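Local coordinates for putative cell adhesion protein (Parabacteroides distasonis, PDB 3LIU), which probably serves as a fimbrial (pilus) subunit of the FimA/Mfa1 family with a likely role in cell adhesion, at residues 117-120 with 124-127; 38-43 with 171-176; 126-131 with 354-359. One frame throughout, in Å; residues are numbered along the deposited sequence.

Overall arrangement
The three contacts sit close to the middle of the elongated, strand-rich chain, their centres 7 to 10 Å from its centre. Interaction 1 and interaction 2 lie about 7 Å apart between centres, interactions 2 and 3 about 8 Å, and interactions 1 and 3 about 12 Å. Along the chain the order is 38-43, 117-120, 124-131, 171-176, 354-359, so interaction 1 falls within the span that interaction 2 closes, and interaction 3 crosses that span. Thr126 and Met127 belong to interactions 1 and 3. Strand 172-185 runs antiparallel to 127-136 and parallel to 358-366, so residues 171-176 join early and late parts of the fimbrillin chain at its centre.

Interaction 1 of 3, residues 117-120 with 124-127; sequences SDET and GLTM
Glu119 reaches across to Thr126 with both oxygens of its carboxylate, and nearly all the chemistry of this contact lies in that pair. Thr126 N donates to Glu119 OE1 at 2.8 Å with an N-H...O angle of 160°, meeting the oxygen on its syn side and 24° out of the carboxylate plane. Thr126 OG1 donates to Glu119 OE2 at 2.5 Å, a short bond that uses the syn lone pair. Two donors of one residue thus take the two oxygens of one carboxylate, which restricts rotation of that group. Glu119 is the centre of an inverse gamma turn; its chain bends at CB-CG (chi2 -69°), carrying the carboxylate over to the other segment, where the two side chains cross at about a right angle. OG1 of Thr126 stands anti to its own carbonyl carbon, on the same side as its backbone N, and this lets both donors face Glu119. Leu125 packs beside them, with CD2 4.1 Å from Glu119 CB.

The packing thins toward Thr120, which is partly exposed and whose CB is directed away from 124-127. There the link is a weak, bent backbone bond, Gly124 N to Thr120 O, 2.9 Å long, made where Gly124 takes a backbone conformation with positive phi. Lys123, in the short connection between the segments, gives its N to Thr120 OG1 and its NZ to Glu119 OE1 and Thr126 OG1. With Tyr285 OH also bonded to Glu119 OE2, the buried carboxylate is well compensated; this surround is consistent with an ionised glutamate, its carboxylate bonded to Thr126, Lys123 and Tyr285 within the loop before strand 127-136.

Interaction 2 of 3, residues 38-43 with 171-176; sequences PTDADV and LVRDVA
Residues 38-43 approach 171-176 as a turn set against a segment that includes strand residues 172-173, the nearest CA pair being Ala41 and Arg173 at 8.7 Å, too far for direct backbone pairing. A type I beta turn runs from Thr39 to Asp42, closed by Asp42 N to Thr39 O at 3.2 Å. Thr39 OG1 also accepts from Ala41 N, forming an ST turn, while both OG1 and N of Thr39 donate to the Asp42 carboxylate from above its plane. This doubly braced loop between strands 16-24 and 45-52 turns the Asp40 carbonyl toward strand 172-185 of the FimA-family fold. Arg173, extended from CG to NE, arrives side-on: its NE donates to Asp40 O at 2.9 Å with an angle of 147°, and NH2 adds a weak bond to the same oxygen. NH2 also forms a salt bridge to Asp40 OD1 at 3.2 Å, from 65° above the carboxylate plane, the two flat groups standing 79° apart. Trp392 meets Arg173 in a cation-pi contact, and its carbonyl, like Asn357 OD1, accepts from NH1. Farther along, Val43 CG2 and Leu171 CD1 make a loose apolar touch at 4.4 Å.

Interaction 3 of 3, residues 126-131 with 354-359; sequences TMSSKV and VQRNYK
Arg356 brings one terminal nitrogen of its guanidinium up to Ser128, NH2 standing 3.0 Å from Ser128 OG. The hydroxyl lies at the edge of the guanidinium, near its plane, with CZ a further step back at 4.1 Å. These two residues account for essentially all of the direct contact, which buries just 65 Å² in total. The arginine chain bends at CG-CD (chi3 -74°), so the guanidinium presents NH2 to Ser128 OG.

A water supplements the touch. It lies 3.1 Å from Ser128 OG, donates to Ser129 O at 2.8 Å, and accepts weakly from Arg356 NH1 at 3.5 Å, lying in the guanidinium plane at its edge. The same solvent molecule therefore ties the Ser128 hydroxyl and the Ser129 carbonyl to the arginine.

Both polar ends have stronger partners nearby. Asp174 OD1 is hydrogen-bonded to Ser128 OG and salt-bridged to Arg356 NH2, so one carboxylate oxygen meets both, the three atoms forming a triangle, and it probably offsets the buried positive charge. Arg356 is held from several further sides: NH1 gives to Gly221 O, NH2 to Val172 O and NE to Arg173 O. In the fold, strand 127-136 pairs antiparallel with 172-185, which runs parallel to 358-366; Arg356, in the loop entering that last strand, reaches past residues 172-174, whose Val172 O and Arg173 O it bonds, to Ser128 on strand 127-136.

Interaction 1 of 3, residues 117-120 with 124-127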
ATOM      1  N   SER A 117      -3.944   8.680  -4.682  1.00 11.91           N
ATOM      2  CA  SER A 117      -5.017   8.842  -5.615  1.00 13.02           C
ATOM      3  C   SER A 117      -4.635   8.454  -7.055  1.00 15.05           C
ATOM      4  O   SER A 117      -5.545   8.251  -7.867  1.00 16.62           O
ATOM      5  CB  SER A 117      -5.573  10.302  -5.554  1.00 15.50           C
ATOM      6  OG  SER A 117      -4.564  11.214  -5.958  1.00 11.66           O
ATOM      7  N   ASP A 118      -3.329   8.358  -7.370  1.00 11.57           N
ATOM      8  CA  ASP A 118      -2.885   7.793  -8.626  1.00 14.59           C
ATOM      9  C   ASP A 118      -2.903   6.280  -8.680  1.00 15.52           C
ATOM     10  O   ASP A 118      -2.725   5.746  -9.770  1.00 13.93           O
ATOM     11  CB  ASP A 118      -1.448   8.190  -8.978  1.00 12.08           C
ATOM     12  CG  ASP A 118      -1.286   9.686  -9.226  1.00 17.94           C
ATOM     13  OD1 ASP A 118      -2.233  10.299  -9.686  1.00 19.78           O
ATOM     14  OD2 ASP A 118      -0.210  10.217  -8.963  1.00 18.78           O
ATOM     15  N   GLU A 119      -3.080   5.579  -7.556  1.00 14.56           N
ATOM     16  CA  GLU A 119      -2.902   4.096  -7.572  1.00 14.59           C
ATOM     17  C   GLU A 119      -4.156   3.327  -8.003  1.00 12.66           C
ATOM     18  O   GLU A 119      -4.907   2.827  -7.182  1.00 12.46           O
ATOM     19  CB  GLU A 119      -2.401   3.588  -6.221  1.00 16.50           C
ATOM     20  CG  GLU A 119      -1.130   4.269  -5.736  1.00 17.50           C
ATOM     21  CD  GLU A 119       0.120   3.914  -6.559  1.00 20.93           C
ATOM     22  OE1 GLU A 119       0.063   3.081  -7.513  1.00 18.18           O
ATOM     23  OE2 GLU A 119       1.169   4.516  -6.265  1.00 11.51           O
ATOM     24  N   THR A 120      -4.350   3.249  -9.305  1.00 11.65           N
ATOM     25  CA  THR A 120      -5.432   2.474  -9.922  1.00 14.87           C
ATOM     26  C   THR A 120      -4.889   1.334 -10.779  1.00 13.67           C
ATOM     27  O   THR A 120      -3.732   1.349 -11.222  1.00 14.89           O
ATOM     28  CB  THR A 120      -6.267   3.369 -10.835  1.00 16.60           C
ATOM     29  OG1 THR A 120      -5.423   3.824 -11.898  1.00 21.27           O
ATOM     30  CG2 THR A 120      -6.820   4.596 -10.040  1.00 13.89           C
ATOM     31  N   GLY A 124      -1.776   1.030 -13.365  1.00 15.37           N
ATOM     32  CA  GLY A 124      -0.829   0.067 -12.838  1.00 14.10           C
ATOM     33  C   GLY A 124      -0.369   0.584 -11.488  1.00 12.61           C
ATOM     34  O   GLY A 124      -0.240   1.781 -11.279  1.00 15.38           O
ATOM     35  N   LEU A 125      -0.148  -0.318 -10.549  1.00 13.12           N
ATOM     36  CA  LEU A 125       0.261   0.053  -9.199  1.00 12.19           C
ATOM     37  C   LEU A 125       1.749   0.376  -9.203  1.00 12.29           C
ATOM     38  O   LEU A 125       2.539  -0.282  -9.880  1.00 11.80           O
ATOM     39  CB  LEU A 125      -0.019  -1.095  -8.230  1.00 13.32           C
ATOM     40  CG  LEU A 125      -1.492  -1.483  -8.131  1.00  8.38           C
ATOM     41  CD1 LEU A 125      -1.668  -2.623  -7.192  1.00  6.35           C
ATOM     42  CD2 LEU A 125      -2.308  -0.261  -7.643  1.00  6.65           C
ATOM     43  N   THR A 126       2.144   1.399  -8.464  1.00 12.54           N
ATOM     44  CA  THR A 126       3.544   1.757  -8.444  1.00 11.95           C
ATOM     45  C   THR A 126       4.339   0.642  -7.758  1.00 12.80           C
ATOM     46  O   THR A 126       3.969   0.186  -6.681  1.00 10.22           O
ATOM     47  CB  THR A 126       3.814   3.071  -7.694  1.00 12.96           C
ATOM     48  OG1 THR A 126       2.858   4.075  -8.086  1.00  9.55           O
ATOM     49  CG2 THR A 126       5.260   3.549  -8.016  1.00  8.30           C
HETATM   50  N   MSE A 127       5.434   0.215  -8.369  1.00 13.22           N
HETATM   51  CA  MSE A 127       6.327  -0.804  -7.774  1.00 12.13           C
HETATM   52  C   MSE A 127       7.776  -0.343  -7.935  1.00 12.71           C
HETATM   53  O   MSE A 127       8.079   0.403  -8.864  1.00 14.62           O
HETATM   54  CB  MSE A 127       6.199  -2.146  -8.533  1.00 11.61           C
HETATM   55  CG  MSE A 127       4.822  -2.684  -8.651  1.00 13.93           C
HETATM   56 SE   MSE A 127       4.675  -3.780 -10.235  0.75 16.18          SE
HETATM   57  CE  MSE A 127       2.733  -4.090 -10.154  1.00 19.02           C
TER

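Interaction 2 of 3, residues 38-43 with 171-176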
ATOM      1  N   PRO A  38      -7.260  -4.974 -16.661  1.00 31.71           N
ATOM      2  CA  PRO A  38      -6.039  -4.638 -15.937  1.00 29.81           C
ATOM      3  C   PRO A  38      -5.965  -5.384 -14.608  1.00 26.37           C
ATOM      4  O   PRO A  38      -7.007  -5.646 -14.004  1.00 25.69           O
ATOM      5  CB  PRO A  38      -6.144  -3.119 -15.730  1.00 29.67           C
ATOM      6  CG  PRO A  38      -7.584  -2.819 -15.776  1.00 33.88           C
ATOM      7  CD  PRO A  38      -8.247  -3.880 -16.627  1.00 31.08           C
ATOM      8  N   THR A  39      -4.747  -5.739 -14.193  1.00 22.13           N
ATOM      9  CA  THR A  39      -4.505  -6.498 -12.948  1.00 19.55           C
ATOM     10  C   THR A  39      -3.484  -5.771 -12.058  1.00 18.86           C
ATOM     11  O   THR A  39      -2.760  -4.874 -12.494  1.00 15.80           O
ATOM     12  CB  THR A  39      -3.929  -7.908 -13.214  1.00 18.48           C
ATOM     13  OG1 THR A  39      -2.516  -7.790 -13.451  1.00 19.02           O
ATOM     14  CG2 THR A  39      -4.599  -8.570 -14.415  1.00 18.55           C
ATOM     15  N   ASP A  40      -3.413  -6.201 -10.802  1.00 17.07           N
ATOM     16  CA  ASP A  40      -2.549  -5.593  -9.819  1.00 15.74           C
ATOM     17  C   ASP A  40      -1.076  -6.052  -9.997  1.00 15.71           C
ATOM     18  O   ASP A  40      -0.234  -5.735  -9.195  1.00 17.01           O
ATOM     19  CB  ASP A  40      -3.098  -5.861  -8.396  1.00 17.33           C
ATOM     20  CG  ASP A  40      -3.060  -7.334  -8.008  1.00 18.68           C
ATOM     21  OD1 ASP A  40      -2.299  -8.040  -8.648  1.00 14.91           O
ATOM     22  OD2 ASP A  40      -3.767  -7.781  -7.071  1.00 17.18           O
ATOM     23  N   ALA A  41      -0.779  -6.821 -11.034  1.00 14.59           N
ATOM     24  CA  ALA A  41       0.594  -7.167 -11.376  1.00 15.30           C
ATOM     25  C   ALA A  41       1.051  -6.499 -12.674  1.00 16.03           C
ATOM     26  O   ALA A  41       2.178  -6.724 -13.119  1.00 14.68           O
ATOM     27  CB  ALA A  41       0.766  -8.725 -11.488  1.00 15.07           C
ATOM     28  N   ASP A  42       0.202  -5.689 -13.309  1.00 13.41           N
ATOM     29  CA  ASP A  42       0.611  -5.096 -14.591  1.00 14.20           C
ATOM     30  C   ASP A  42       1.860  -4.171 -14.418  1.00 13.13           C
ATOM     31  O   ASP A  42       1.949  -3.413 -13.455  1.00 14.14           O
ATOM     32  CB  ASP A  42      -0.503  -4.264 -15.245  1.00 15.33           C
ATOM     33  CG  ASP A  42      -1.704  -5.089 -15.701  1.00 14.64           C
ATOM     34  OD1 ASP A  42      -1.669  -6.339 -15.682  1.00 16.94           O
ATOM     35  OD2 ASP A  42      -2.703  -4.443 -16.077  1.00 17.87           O
ATOM     36  N   VAL A  43       2.768  -4.245 -15.394  1.00  8.90           N
ATOM     37  CA  VAL A  43       3.912  -3.376 -15.538  1.00 12.98           C
ATOM     38  C   VAL A  43       3.771  -2.718 -16.869  1.00 12.88           C
ATOM     39  O   VAL A  43       4.003  -3.326 -17.902  1.00 15.25           O
ATOM     40  CB  VAL A  43       5.203  -4.177 -15.451  1.00 14.09           C
ATOM     41  CG1 VAL A  43       6.396  -3.318 -15.802  1.00 16.01           C
ATOM     42  CG2 VAL A  43       5.298  -4.813 -14.024  1.00 14.18           C
ATOM     43  N   LEU A 171      10.490  -6.602  -8.677  1.00 14.13           N
ATOM     44  CA  LEU A 171       9.849  -5.353  -8.269  1.00 14.57           C
ATOM     45  C   LEU A 171       8.930  -5.663  -7.114  1.00 17.60           C
ATOM     46  O   LEU A 171       8.347  -6.733  -7.084  1.00 15.16           O
ATOM     47  CB  LEU A 171       9.077  -4.716  -9.422  1.00 16.18           C
ATOM     48  CG  LEU A 171       9.833  -4.390 -10.712  1.00 18.36           C
ATOM     49  CD1 LEU A 171       8.857  -3.754 -11.737  1.00 13.92           C
ATOM     50  CD2 LEU A 171      11.092  -3.547 -10.463  1.00 13.38           C
ATOM     51  N   VAL A 172       8.829  -4.739  -6.156  1.00 14.58           N
ATOM     52  CA  VAL A 172       7.926  -4.866  -5.037  1.00 12.38           C
ATOM     53  C   VAL A 172       6.942  -3.720  -5.021  1.00 13.26           C
ATOM     54  O   VAL A 172       7.335  -2.568  -5.112  1.00 13.55           O
ATOM     55  CB  VAL A 172       8.676  -4.924  -3.696  1.00 14.43           C
ATOM     56  CG1 VAL A 172       7.658  -5.068  -2.525  1.00 12.37           C
ATOM     57  CG2 VAL A 172       9.658  -6.068  -3.713  1.00  6.54           C
ATOM     58  N   ARG A 173       5.660  -4.041  -4.888  1.00 13.54           N
ATOM     59  CA  ARG A 173       4.619  -3.008  -4.898  1.00 15.27           C
ATOM     60  C   ARG A 173       4.845  -1.992  -3.786  1.00 11.97           C
ATOM     61  O   ARG A 173       5.368  -2.321  -2.741  1.00 11.16           O
ATOM     62  CB  ARG A 173       3.229  -3.605  -4.745  1.00 13.84           C
ATOM     63  CG  ARG A 173       2.769  -4.487  -5.892  1.00 14.38           C
ATOM     64  CD  ARG A 173       1.353  -5.015  -5.613  1.00 16.35           C
ATOM     65  NE  ARG A 173       0.890  -6.020  -6.581  1.00 15.62           N
ATOM     66  CZ  ARG A 173       1.242  -7.315  -6.595  1.00 18.89           C
ATOM     67  NH1 ARG A 173       2.091  -7.792  -5.728  1.00  9.81           N
ATOM     68  NH2 ARG A 173       0.742  -8.148  -7.507  1.00 16.58           N
ATOM     69  N   ASP A 174       4.420  -0.759  -4.038  1.00 11.85           N
ATOM     70  CA  ASP A 174       4.526   0.317  -3.085  1.00 12.53           C
ATOM     71  C   ASP A 174       3.208   0.456  -2.270  1.00 13.79           C
ATOM     72  O   ASP A 174       3.126   1.296  -1.392  1.00 14.84           O
ATOM     73  CB  ASP A 174       4.851   1.638  -3.816  1.00 15.31           C
ATOM     74  CG  ASP A 174       6.337   1.772  -4.236  1.00 17.81           C
ATOM     75  OD1 ASP A 174       7.152   0.840  -4.075  1.00 13.10           O
ATOM     76  OD2 ASP A 174       6.702   2.871  -4.732  1.00 12.49           O
ATOM     77  N   VAL A 175       2.177  -0.353  -2.559  1.00 11.23           N
ATOM     78  CA  VAL A 175       0.923  -0.296  -1.842  1.00 10.03           C
ATOM     79  C   VAL A 175       0.709  -1.630  -1.074  1.00 11.86           C
ATOM     80  O   VAL A 175       1.363  -2.635  -1.371  1.00 10.77           O
ATOM     81  CB  VAL A 175      -0.312  -0.029  -2.769  1.00  9.60           C
ATOM     82  CG1 VAL A 175      -0.311   1.398  -3.328  1.00  8.04           C
ATOM     83  CG2 VAL A 175      -0.368  -1.048  -3.892  1.00 10.23           C
ATOM     84  N   ALA A 176      -0.222  -1.604  -0.122  1.00 10.92           N
ATOM     85  CA  ALA A 176      -0.768  -2.787   0.583  1.00 10.07           C
ATOM     86  C   ALA A 176      -2.219  -2.922   0.179  1.00 13.71           C
ATOM     87  O   ALA A 176      -2.838  -1.935  -0.265  1.00 11.95           O
ATOM     88  CB  ALA A 176      -0.665  -2.635   2.149  1.00 10.41           C
TER

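Interaction 3 of 3, residues 126-131 with 354-359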
ATOM      1  N   THR A 126       2.144   1.399  -8.464  1.00 12.54           N
ATOM      2  CA  THR A 126       3.544   1.757  -8.444  1.00 11.95           C
ATOM      3  C   THR A 126       4.339   0.642  -7.758  1.00 12.80           C
ATOM      4  O   THR A 126       3.969   0.186  -6.681  1.00 10.22           O
ATOM      5  CB  THR A 126       3.814   3.071  -7.694  1.00 12.96           C
ATOM      6  OG1 THR A 126       2.858   4.075  -8.086  1.00  9.55           O
ATOM      7  CG2 THR A 126       5.260   3.549  -8.016  1.00  8.30           C
HETATM    8  N   MSE A 127       5.434   0.215  -8.369  1.00 13.22           N
HETATM    9  CA  MSE A 127       6.327  -0.804  -7.774  1.00 12.13           C
HETATM   10  C   MSE A 127       7.776  -0.343  -7.935  1.00 12.71           C
HETATM   11  O   MSE A 127       8.079   0.403  -8.864  1.00 14.62           O
HETATM   12  CB  MSE A 127       6.199  -2.146  -8.533  1.00 11.61           C
HETATM   13  CG  MSE A 127       4.822  -2.684  -8.651  1.00 13.93           C
HETATM   14 SE   MSE A 127       4.675  -3.780 -10.235  0.75 16.18          SE
HETATM   15  CE  MSE A 127       2.733  -4.090 -10.154  1.00 19.02           C
ATOM     16  N   SER A 128       8.670  -0.826  -7.087  1.00 11.52           N
ATOM     17  CA  SER A 128      10.086  -0.515  -7.226  1.00 12.50           C
ATOM     18  C   SER A 128      10.984  -1.687  -6.927  1.00 11.13           C
ATOM     19  O   SER A 128      10.621  -2.566  -6.190  1.00 11.75           O
ATOM     20  CB  SER A 128      10.504   0.603  -6.284  1.00 14.54           C
ATOM     21  OG  SER A 128      10.033   0.359  -4.973  1.00  9.28           O
ATOM     22  N   SER A 129      12.175  -1.639  -7.507  1.00 12.49           N
ATOM     23  CA  SER A 129      13.278  -2.528  -7.181  1.00 13.70           C
ATOM     24  C   SER A 129      14.070  -1.967  -6.026  1.00 11.40           C
ATOM     25  O   SER A 129      13.840  -0.851  -5.595  1.00  9.25           O
ATOM     26  CB  SER A 129      14.197  -2.645  -8.393  1.00 10.77           C
ATOM     27  OG  SER A 129      15.016  -1.484  -8.563  1.00 11.49           O
ATOM     28  N   LYS A 130      15.015  -2.748  -5.538  1.00 12.67           N
ATOM     29  CA  LYS A 130      16.020  -2.231  -4.604  1.00 13.33           C
ATOM     30  C   LYS A 130      17.025  -1.444  -5.385  1.00 12.48           C
ATOM     31  O   LYS A 130      16.984  -1.444  -6.624  1.00 11.80           O
ATOM     32  CB  LYS A 130      16.714  -3.372  -3.895  1.00 15.98           C
ATOM     33  CG  LYS A 130      17.723  -4.181  -4.746  1.00 18.32           C
ATOM     34  CD  LYS A 130      18.460  -5.200  -3.857  1.00 24.57           C
ATOM     35  CE  LYS A 130      19.138  -6.337  -4.634  1.00 28.68           C
ATOM     36  NZ  LYS A 130      20.135  -6.971  -3.710  1.00 36.15           N
ATOM     37  N   VAL A 131      17.968  -0.814  -4.688  1.00 10.44           N
ATOM     38  CA  VAL A 131      19.051  -0.134  -5.366  1.00 13.45           C
ATOM     39  C   VAL A 131      20.134  -1.141  -5.753  1.00 14.60           C
ATOM     40  O   VAL A 131      20.612  -1.857  -4.893  1.00 13.94           O
ATOM     41  CB  VAL A 131      19.660   1.002  -4.493  1.00 16.02           C
ATOM     42  CG1 VAL A 131      20.854   1.633  -5.177  1.00 15.46           C
ATOM     43  CG2 VAL A 131      18.608   2.086  -4.197  1.00 14.49           C
ATOM     44  N   VAL A 354       0.576  -1.546   8.798  1.00 12.69           N
ATOM     45  CA  VAL A 354       0.390  -1.604   7.357  1.00 11.65           C
ATOM     46  C   VAL A 354       1.704  -1.425   6.618  1.00 11.04           C
ATOM     47  O   VAL A 354       2.283  -0.344   6.610  1.00 10.30           O
ATOM     48  CB  VAL A 354      -0.654  -0.550   6.872  1.00 13.40           C
ATOM     49  CG1 VAL A 354      -0.868  -0.632   5.363  1.00 10.06           C
ATOM     50  CG2 VAL A 354      -1.976  -0.715   7.641  1.00  9.39           C
ATOM     51  N   GLN A 355       2.156  -2.511   5.979  1.00 10.44           N
ATOM     52  CA  GLN A 355       3.423  -2.526   5.287  1.00 13.32           C
ATOM     53  C   GLN A 355       3.172  -2.944   3.849  1.00 14.34           C
ATOM     54  O   GLN A 355       2.191  -3.629   3.554  1.00 12.56           O
ATOM     55  CB  GLN A 355       4.405  -3.465   5.957  1.00 10.87           C
ATOM     56  CG  GLN A 355       4.680  -3.128   7.393  1.00 15.70           C
ATOM     57  CD  GLN A 355       5.686  -4.113   8.021  1.00 20.32           C
ATOM     58  OE1 GLN A 355       6.566  -4.594   7.345  1.00 21.89           O
ATOM     59  NE2 GLN A 355       5.535  -4.408   9.297  1.00 11.59           N
ATOM     60  N   ARG A 356       4.093  -2.541   2.984  1.00 12.38           N
ATOM     61  CA  ARG A 356       3.924  -2.647   1.533  1.00 13.59           C
ATOM     62  C   ARG A 356       3.876  -4.116   1.050  1.00 11.89           C
ATOM     63  O   ARG A 356       4.525  -4.989   1.612  1.00 14.12           O
ATOM     64  CB  ARG A 356       5.079  -1.927   0.845  1.00 13.46           C
ATOM     65  CG  ARG A 356       6.435  -2.682   1.024  1.00 15.53           C
ATOM     66  CD  ARG A 356       7.659  -1.848   0.648  1.00 19.00           C
ATOM     67  NE  ARG A 356       7.767  -1.722  -0.774  1.00 15.64           N
ATOM     68  CZ  ARG A 356       8.895  -1.445  -1.447  1.00 13.21           C
ATOM     69  NH1 ARG A 356      10.041  -1.213  -0.832  1.00 14.76           N
ATOM     70  NH2 ARG A 356       8.852  -1.386  -2.780  1.00 15.88           N
ATOM     71  N   ASN A 357       3.106  -4.331  -0.007  1.00 11.59           N
ATOM     72  CA  ASN A 357       3.110  -5.572  -0.778  1.00 14.44           C
ATOM     73  C   ASN A 357       2.632  -6.800   0.013  1.00 13.79           C
ATOM     74  O   ASN A 357       3.089  -7.911  -0.227  1.00 12.39           O
ATOM     75  CB  ASN A 357       4.495  -5.823  -1.378  1.00 14.67           C
ATOM     76  CG  ASN A 357       4.427  -6.712  -2.620  1.00 15.76           C
ATOM     77  OD1 ASN A 357       3.577  -6.528  -3.482  1.00 19.64           O
ATOM     78  ND2 ASN A 357       5.316  -7.663  -2.705  1.00 14.37           N
ATOM     79  N   TYR A 358       1.744  -6.555   0.974  1.00 14.70           N
ATOM     80  CA  TYR A 358       1.026  -7.583   1.708  1.00 13.88           C
ATOM     81  C   TYR A 358      -0.445  -7.398   1.512  1.00 13.68           C
ATOM     82  O   TYR A 358      -0.919  -6.293   1.312  1.00 11.21           O
ATOM     83  CB  TYR A 358       1.299  -7.502   3.217  1.00 16.72           C
ATOM     84  CG  TYR A 358       2.699  -7.893   3.630  1.00 15.42           C
ATOM     85  CD1 TYR A 358       3.103  -9.226   3.635  1.00 16.89           C
ATOM     86  CD2 TYR A 358       3.623  -6.931   3.990  1.00 12.03           C
ATOM     87  CE1 TYR A 358       4.395  -9.577   4.033  1.00 16.00           C
ATOM     88  CE2 TYR A 358       4.914  -7.264   4.343  1.00 17.14           C
ATOM     89  CZ  TYR A 358       5.287  -8.591   4.389  1.00 16.41           C
ATOM     90  OH  TYR A 358       6.560  -8.900   4.767  1.00 19.80           O
ATOM     91  N   LYS A 359      -1.170  -8.507   1.578  1.00 17.47           N
ATOM     92  CA  LYS A 359      -2.604  -8.507   1.554  1.00 16.41           C
ATOM     93  C   LYS A 359      -3.042  -8.771   2.983  1.00 16.33           C
ATOM     94  O   LYS A 359      -2.541  -9.696   3.632  1.00 17.45           O
ATOM     95  CB  LYS A 359      -3.133  -9.612   0.682  1.00 16.47           C
ATOM     96  CG  LYS A 359      -2.930  -9.408  -0.774  1.00 26.65           C
ATOM     97  CD  LYS A 359      -3.991 -10.173  -1.523  1.00 27.11           C
ATOM     98  CE  LYS A 359      -3.924  -9.880  -2.969  1.00 25.73           C
ATOM     99  NZ  LYS A 359      -5.177 -10.248  -3.681  1.00 31.49           N
TER
HETATM  100  O   HOH W   1      12.419  -0.480  -3.263  1.00 12.90           O